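Long-range contacts in signal transduction histidine-protein kinase/phosphatase mprB (Mycobacterium hassiacum, PDB 6BLK), which probably uses ATP to phosphorylate a protein histidine in two-component stress signalling, this chain being its ATP-binding kinase domain: residues 28-33 against 65-70; 89-94 against 145-150. One frame throughout, in Å; residues are numbered along the deposited sequence.

Contact 1 (28-33 against 65-70); sequences DIEFEV and GGRVGV
Glu30 and Glu32 meet 65-70 through both their backbone N and O atoms, giving the ladder of a parallel strand pair whose axes run 20° apart. Glu30 N gives its hydrogen to Gly66 O at 2.9 Å, and Glu30 O receives Val68 N at 3.0 Å. Glu32 repeats the pattern: its N reaches Val68 O at 2.8 Å, while Glu32 O takes Val70 N. Before the strands begin, a side chain replaces the backbone acceptor: Asp28 OD2 accepts Gly65 N at 2.7 Å through its anti lone pair, and the same oxygen also forms a salt bridge with Arg26.

On the face with Glu30 and Glu32, Arg67 bends at chi3 (-63°) and carries NH1 to the Glu32 carboxylate, which the extended chain of Glu32 holds out to it. One nitrogen, NH1, makes the salt bridge: it meets Glu32 OE1 at 2.8 Å on the syn side of that oxygen, and OE1 lies near the guanidinium plane of Arg67, with a weak second bond from NH1 to OE2. The two flat groups are turned 60° apart, not stacked. The other face is apolar. Val68 CG2 presses on Ile29 CG2 at 3.5 Å, while Val68 CB lies 3.7 Å from Phe31 CD1; Ile29 CG2 itself sits over the centre of the Phe31 ring.

On the other edge of the second strand Gly69 pairs with Thr85 of strand 79-85, and Arg67 N is bonded by the side-chain OE1 of Gln87, just past that strand. Strands 30-40 and 67-76 are the two arms of a beta-alpha-beta crossover through helix 44-60, which packs on Ile29, Val68 and Val70, while helix 11-25 lies against Phe31 and Val33.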
loop_
_atom_site.group_PDB
_atom_site.type_symbol
_atom_site.label_atom_id
_atom_site.label_comp_id
_atom_site.label_asym_id
_atom_site.label_seq_id
_atom_site.Cartn_x
_atom_site.Cartn_y
_atom_site.Cartn_z
ATOM N N ASP A 28 -3.134 15.768 9.489
ATOM C CA ASP A 28 -1.826 16.404 9.539
ATOM C C ASP A 28 -0.849 15.874 8.493
ATOM O O ASP A 28 0.143 16.551 8.193
ATOM C CB ASP A 28 -1.219 16.205 10.922
ATOM C CG ASP A 28 -1.022 14.761 11.244
ATOM O OD1 ASP A 28 -2.030 14.020 11.226
ATOM O OD2 ASP A 28 0.141 14.362 11.474
ATOM N N ILE A 29 -1.091 14.684 7.934
ATOM C CA ILE A 29 -0.104 14.060 7.063
ATOM C C ILE A 29 -0.086 14.751 5.717
ATOM O O ILE A 29 -1.132 15.086 5.146
ATOM C CB ILE A 29 -0.402 12.560 6.902
ATOM C CG1 ILE A 29 -0.146 11.842 8.221
ATOM C CG2 ILE A 29 0.437 11.947 5.758
ATOM C CD1 ILE A 29 -0.631 10.376 8.227
ATOM N N GLU A 30 1.107 14.942 5.189
ATOM C CA GLU A 30 1.252 15.519 3.861
ATOM C C GLU A 30 1.317 14.346 2.897
ATOM O O GLU A 30 2.368 13.722 2.746
ATOM C CB GLU A 30 2.493 16.398 3.779
ATOM C CG GLU A 30 2.858 16.810 2.354
ATOM C CD GLU A 30 1.698 17.449 1.589
ATOM O OE1 GLU A 30 0.894 18.178 2.216
ATOM O OE2 GLU A 30 1.594 17.218 0.358
ATOM N N PHE A 31 0.186 14.020 2.275
ATOM C CA PHE A 31 0.155 12.961 1.264
ATOM C C PHE A 31 0.707 13.504 -0.047
ATOM O O PHE A 31 0.184 14.481 -0.593
ATOM C CB PHE A 31 -1.260 12.429 1.065
ATOM C CG PHE A 31 -1.758 11.584 2.203
ATOM C CD1 PHE A 31 -1.410 10.247 2.298
ATOM C CD2 PHE A 31 -2.592 12.124 3.171
ATOM C CE1 PHE A 31 -1.878 9.467 3.334
ATOM C CE2 PHE A 31 -3.063 11.346 4.210
ATOM C CZ PHE A 31 -2.704 10.012 4.290
ATOM N N GLU A 32 1.780 12.895 -0.539
ATOM C CA GLU A 32 2.433 13.315 -1.765
ATOM C C GLU A 32 2.090 12.288 -2.828
ATOM O O GLU A 32 2.629 11.175 -2.816
ATOM C CB GLU A 32 3.943 13.424 -1.566
ATOM C CG GLU A 32 4.326 14.455 -0.506
ATOM C CD GLU A 32 5.812 14.492 -0.216
ATOM O OE1 GLU A 32 6.444 13.414 -0.167
ATOM O OE2 GLU A 32 6.348 15.609 -0.026
ATOM N N VAL A 33 1.195 12.657 -3.742
ATOM C CA VAL A 33 0.548 11.705 -4.632
ATOM C C VAL A 33 1.037 11.954 -6.045
ATOM O O VAL A 33 0.995 13.086 -6.538
ATOM C CB VAL A 33 -0.986 11.791 -4.537
ATOM C CG1 VAL A 33 -1.649 10.711 -5.356
ATOM C CG2 VAL A 33 -1.411 11.670 -3.123
ATOM N N GLY A 65 2.733 15.274 11.422
ATOM C CA GLY A 65 3.207 16.011 10.271
ATOM C C GLY A 65 4.001 15.203 9.271
ATOM O O GLY A 65 4.573 15.787 8.345
ATOM N N GLY A 66 4.027 13.883 9.412
ATOM C CA GLY A 66 4.770 13.051 8.482
ATOM C C GLY A 66 4.244 13.148 7.066
ATOM O O GLY A 66 3.108 13.528 6.797
ATOM N N ARG A 67 5.121 12.785 6.150
ATOM C CA ARG A 67 4.816 12.741 4.737
ATOM C C ARG A 67 4.580 11.287 4.361
ATOM O O ARG A 67 5.335 10.404 4.775
ATOM C CB ARG A 67 5.957 13.328 3.908
ATOM C CG ARG A 67 6.088 14.844 4.032
ATOM C CD ARG A 67 7.131 15.422 3.076
ATOM N NE ARG A 67 8.486 14.939 3.353
ATOM C CZ ARG A 67 9.237 14.220 2.517
ATOM N NH1 ARG A 67 8.797 13.879 1.313
ATOM N NH2 ARG A 67 10.454 13.846 2.891
ATOM N N VAL A 68 3.528 11.052 3.590
ATOM C CA VAL A 68 3.258 9.732 3.034
ATOM C C VAL A 68 3.285 9.865 1.520
ATOM O O VAL A 68 2.577 10.699 0.950
ATOM C CB VAL A 68 1.913 9.179 3.543
ATOM C CG1 VAL A 68 1.481 7.929 2.725
ATOM C CG2 VAL A 68 1.978 8.866 5.051
ATOM N N GLY A 69 4.134 9.070 0.870
ATOM C CA GLY A 69 4.273 9.112 -0.567
ATOM C C GLY A 69 3.420 8.006 -1.176
ATOM O O GLY A 69 3.383 6.902 -0.667
ATOM N N VAL A 70 2.718 8.361 -2.244
ATOM C CA VAL A 70 1.824 7.451 -2.944
ATOM C C VAL A 70 2.167 7.606 -4.416
ATOM O O VAL A 70 1.772 8.587 -5.055
ATOM C CB VAL A 70 0.344 7.754 -2.701
ATOM C CG1 VAL A 70 -0.511 6.744 -3.397
ATOM C CG2 VAL A 70 0.031 7.849 -1.199
#

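Contact 2 (89-94 against 145-150); sequences PGIPPQ and PGTAIH. With ATP (adenosine-5'-triphosphate), chain E.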
loop_
_atom_site.group_PDB
_atom_site.type_symbol
_atom_site.label_atom_id
_atom_site.label_comp_id
_atom_site.label_asym_id
_atom_site.label_seq_id
_atom_site.Cartn_x
_atom_site.Cartn_y
_atom_site.Cartn_z
ATOM N N PRO A 89 8.949 4.115 11.667
ATOM C CA PRO A 89 10.179 3.422 12.058
ATOM C C PRO A 89 10.732 2.469 11.021
ATOM O O PRO A 89 11.915 2.099 11.110
ATOM C CB PRO A 89 9.753 2.651 13.314
ATOM C CG PRO A 89 8.298 2.438 13.106
ATOM C CD PRO A 89 7.802 3.691 12.485
ATOM N N GLY A 90 9.928 2.049 10.057
ATOM C CA GLY A 90 10.358 1.050 9.110
ATOM C C GLY A 90 10.264 -0.349 9.692
ATOM O O GLY A 90 10.239 -0.557 10.898
ATOM N N ILE A 91 10.206 -1.324 8.802
ATOM C CA ILE A 91 10.192 -2.737 9.182
ATOM C C ILE A 91 11.577 -3.302 8.886
ATOM O O ILE A 91 12.009 -3.266 7.728
ATOM C CB ILE A 91 9.101 -3.514 8.433
ATOM C CG1 ILE A 91 7.718 -3.011 8.882
ATOM C CG2 ILE A 91 9.249 -5.028 8.687
ATOM C CD1 ILE A 91 6.547 -3.526 8.055
ATOM N N PRO A 92 12.299 -3.813 9.885
ATOM C CA PRO A 92 13.707 -4.185 9.670
ATOM C C PRO A 92 13.840 -5.424 8.800
ATOM O O PRO A 92 12.885 -6.202 8.652
ATOM C CB PRO A 92 14.221 -4.452 11.094
ATOM C CG PRO A 92 12.995 -4.869 11.854
ATOM C CD PRO A 92 11.848 -4.095 11.257
ATOM N N PRO A 93 15.023 -5.656 8.217
ATOM C CA PRO A 93 15.162 -6.750 7.243
ATOM C C PRO A 93 14.724 -8.116 7.738
ATOM O O PRO A 93 14.121 -8.871 6.964
ATOM C CB PRO A 93 16.664 -6.731 6.927
ATOM C CG PRO A 93 17.073 -5.344 7.212
ATOM C CD PRO A 93 16.275 -4.890 8.351
ATOM N N GLN A 94 15.019 -8.465 8.988
ATOM C CA GLN A 94 14.777 -9.823 9.464
ATOM C C GLN A 94 13.289 -10.146 9.587
ATOM O O GLN A 94 12.909 -11.315 9.455
ATOM C CB GLN A 94 15.489 -10.046 10.808
ATOM C CG GLN A 94 15.009 -9.197 11.987
ATOM C CD GLN A 94 15.647 -7.796 12.051
ATOM O OE1 GLN A 94 16.351 -7.364 11.125
ATOM N NE2 GLN A 94 15.406 -7.091 13.159
ATOM N N PRO A 145 13.912 5.454 8.903
ATOM C CA PRO A 145 13.951 5.173 7.459
ATOM C C PRO A 145 12.582 5.040 6.812
ATOM O O PRO A 145 12.485 5.177 5.586
ATOM C CB PRO A 145 14.740 3.860 7.396
ATOM C CG PRO A 145 14.441 3.211 8.711
ATOM C CD PRO A 145 14.451 4.332 9.689
ATOM N N GLY A 146 11.534 4.775 7.589
ATOM C CA GLY A 146 10.188 4.616 7.070
ATOM C C GLY A 146 10.043 3.282 6.371
ATOM O O GLY A 146 11.041 2.608 6.116
ATOM N N THR A 147 8.796 2.892 6.118
ATOM C CA THR A 147 8.451 1.690 5.359
ATOM C C THR A 147 8.016 2.050 3.952
ATOM O O THR A 147 7.312 3.037 3.725
ATOM C CB THR A 147 7.318 0.917 6.038
ATOM O OG1 THR A 147 7.693 0.599 7.373
ATOM C CG2 THR A 147 7.026 -0.414 5.332
ATOM N N ALA A 148 8.396 1.199 3.005
ATOM C CA ALA A 148 7.925 1.268 1.636
ATOM C C ALA A 148 7.263 -0.060 1.329
ATOM O O ALA A 148 7.880 -1.114 1.501
ATOM C CB ALA A 148 9.086 1.553 0.693
ATOM N N ILE A 149 5.989 -0.017 0.950
ATOM C CA ILE A 149 5.301 -1.183 0.413
ATOM C C ILE A 149 5.237 -1.007 -1.090
ATOM O O ILE A 149 4.698 -0.005 -1.573
ATOM C CB ILE A 149 3.898 -1.327 0.990
ATOM C CG1 ILE A 149 3.953 -1.448 2.524
ATOM C CG2 ILE A 149 3.213 -2.513 0.360
ATOM C CD1 ILE A 149 4.530 -2.741 3.046
ATOM N N HIS A 150 5.760 -1.997 -1.828
ATOM C CA HIS A 150 5.842 -1.952 -3.276
ATOM C C HIS A 150 4.881 -2.999 -3.837
ATOM O O HIS A 150 5.017 -4.190 -3.526
ATOM C CB HIS A 150 7.266 -2.293 -3.739
ATOM C CG HIS A 150 8.339 -1.338 -3.331
ATOM N ND1 HIS A 150 9.008 -0.561 -4.249
ATOM C CD2 HIS A 150 8.915 -1.077 -2.130
ATOM C CE1 HIS A 150 9.927 0.158 -3.634
ATOM N NE2 HIS A 150 9.887 -0.130 -2.347
HETATM P PG ATP E . -5.185 -4.420 10.947
HETATM O O1G ATP E . -4.478 -3.933 9.696
HETATM O O2G ATP E . -5.738 -5.853 10.938
HETATM O O3G ATP E . -6.152 -3.414 11.549
HETATM P PB ATP E . -2.428 -4.131 11.888
HETATM O O1B ATP E . -1.771 -4.359 13.238
HETATM O O2B ATP E . -2.461 -2.780 11.263
HETATM O O3B ATP E . -4.000 -4.536 12.059
HETATM P PA ATP E . -1.217 -5.141 9.412
HETATM O O1A ATP E . -1.352 -6.516 8.765
HETATM O O2A ATP E . -1.772 -3.952 8.668
HETATM O O3A ATP E . -1.877 -5.307 10.897
HETATM O "O5'" ATP E . 0.293 -4.951 9.793
HETATM C "C5'" ATP E . 0.981 -5.947 10.529
HETATM C "C4'" ATP E . 2.000 -5.264 11.434
HETATM O "O4'" ATP E . 3.061 -4.805 10.589
HETATM C "C3'" ATP E . 1.538 -4.040 12.234
HETATM O "O3'" ATP E . 0.934 -4.403 13.494
HETATM C "C2'" ATP E . 2.856 -3.311 12.419
HETATM O "O2'" ATP E . 3.643 -3.892 13.475
HETATM C "C1'" ATP E . 3.583 -3.595 11.125
HETATM N N9 ATP E . 3.390 -2.557 10.096
HETATM C C8 ATP E . 2.603 -2.614 8.968
HETATM N N7 ATP E . 2.737 -1.466 8.243
HETATM C C5 ATP E . 3.614 -0.688 8.915
HETATM C C6 ATP E . 4.191 0.613 8.654
HETATM N N6 ATP E . 3.798 1.294 7.570
HETATM N N1 ATP E . 5.065 1.087 9.540
HETATM C C2 ATP E . 5.430 0.395 10.635
HETATM N N3 ATP E . 4.955 -0.823 10.927
HETATM C C4 ATP E . 4.056 -1.402 10.097
HETATM O O HOH W 1 7.197 2.771 9.054
HETATM O O HOH W 2 9.905 -1.452 6.199
#
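Gly90 and Gly146 bring the two backbones together, CA to CA 4.1 Å, with no run of paired residues on either side. Both glycines have positive phi, and Gly90, lacking a side chain, lets Gly146 O approach its CA to 3.4 Å. Two waters fill in the polar links. Water 1 accepts from Gly90 N at 3.0 Å and from Thr147 OG1 at 2.8 Å; water 2 accepts from Ile91 N and donates weakly to the same hydroxyl.

Thr147 OG1, beside its own backbone N (chi1 -56°), touches Gly90 CA at 3.2 Å and lies above the plane of adenine at its N1 rim, 3.4 Å from ATP N1. Water 1, closer to the base plane, is 2.8 Å from that N1. Ile91 comes over the same face: its extended arm (chi2 170°) sets CD1 3.9 Å from ATP C4. Ile91 and Thr147 thus line part of the adenine end of the pocket, consistent with the GHKL (Bergerat) ATPase fold. Farther from the adenine, CG and CD of the Pro145 ring rest on Pro89 O.

Asp86, just after strand 79-85, ties base to protein: OD2 binds ATP, OD1 receives Thr147 N. Strand 147-154 runs antiparallel between strands 79-85 and 132-137, and segment 89-94 belongs to the loop leading toward helix 118-128.

How the contacts relate
Both contacts reach the same mixed sheet, with their centres 16 Å apart and their nearest atoms about 7 Å apart, so they do not touch. Strand 79-85 bridges them: it pairs with 67-76 of contact 1 on one side and with 147-154 of contact 2 on the other. Asp86, just past its end, sees both, its side chain lying about 4 Å from that of Val68 and about 3 Å from Gly146. Contact 2 touches the adenine directly, whereas the side chain of Val68 in contact 1 stays about 8 Å from ATP. The magnesium ion, at the phosphates, is about 10 Å from the Ile91 side chain and about 13 Å from that of Val68.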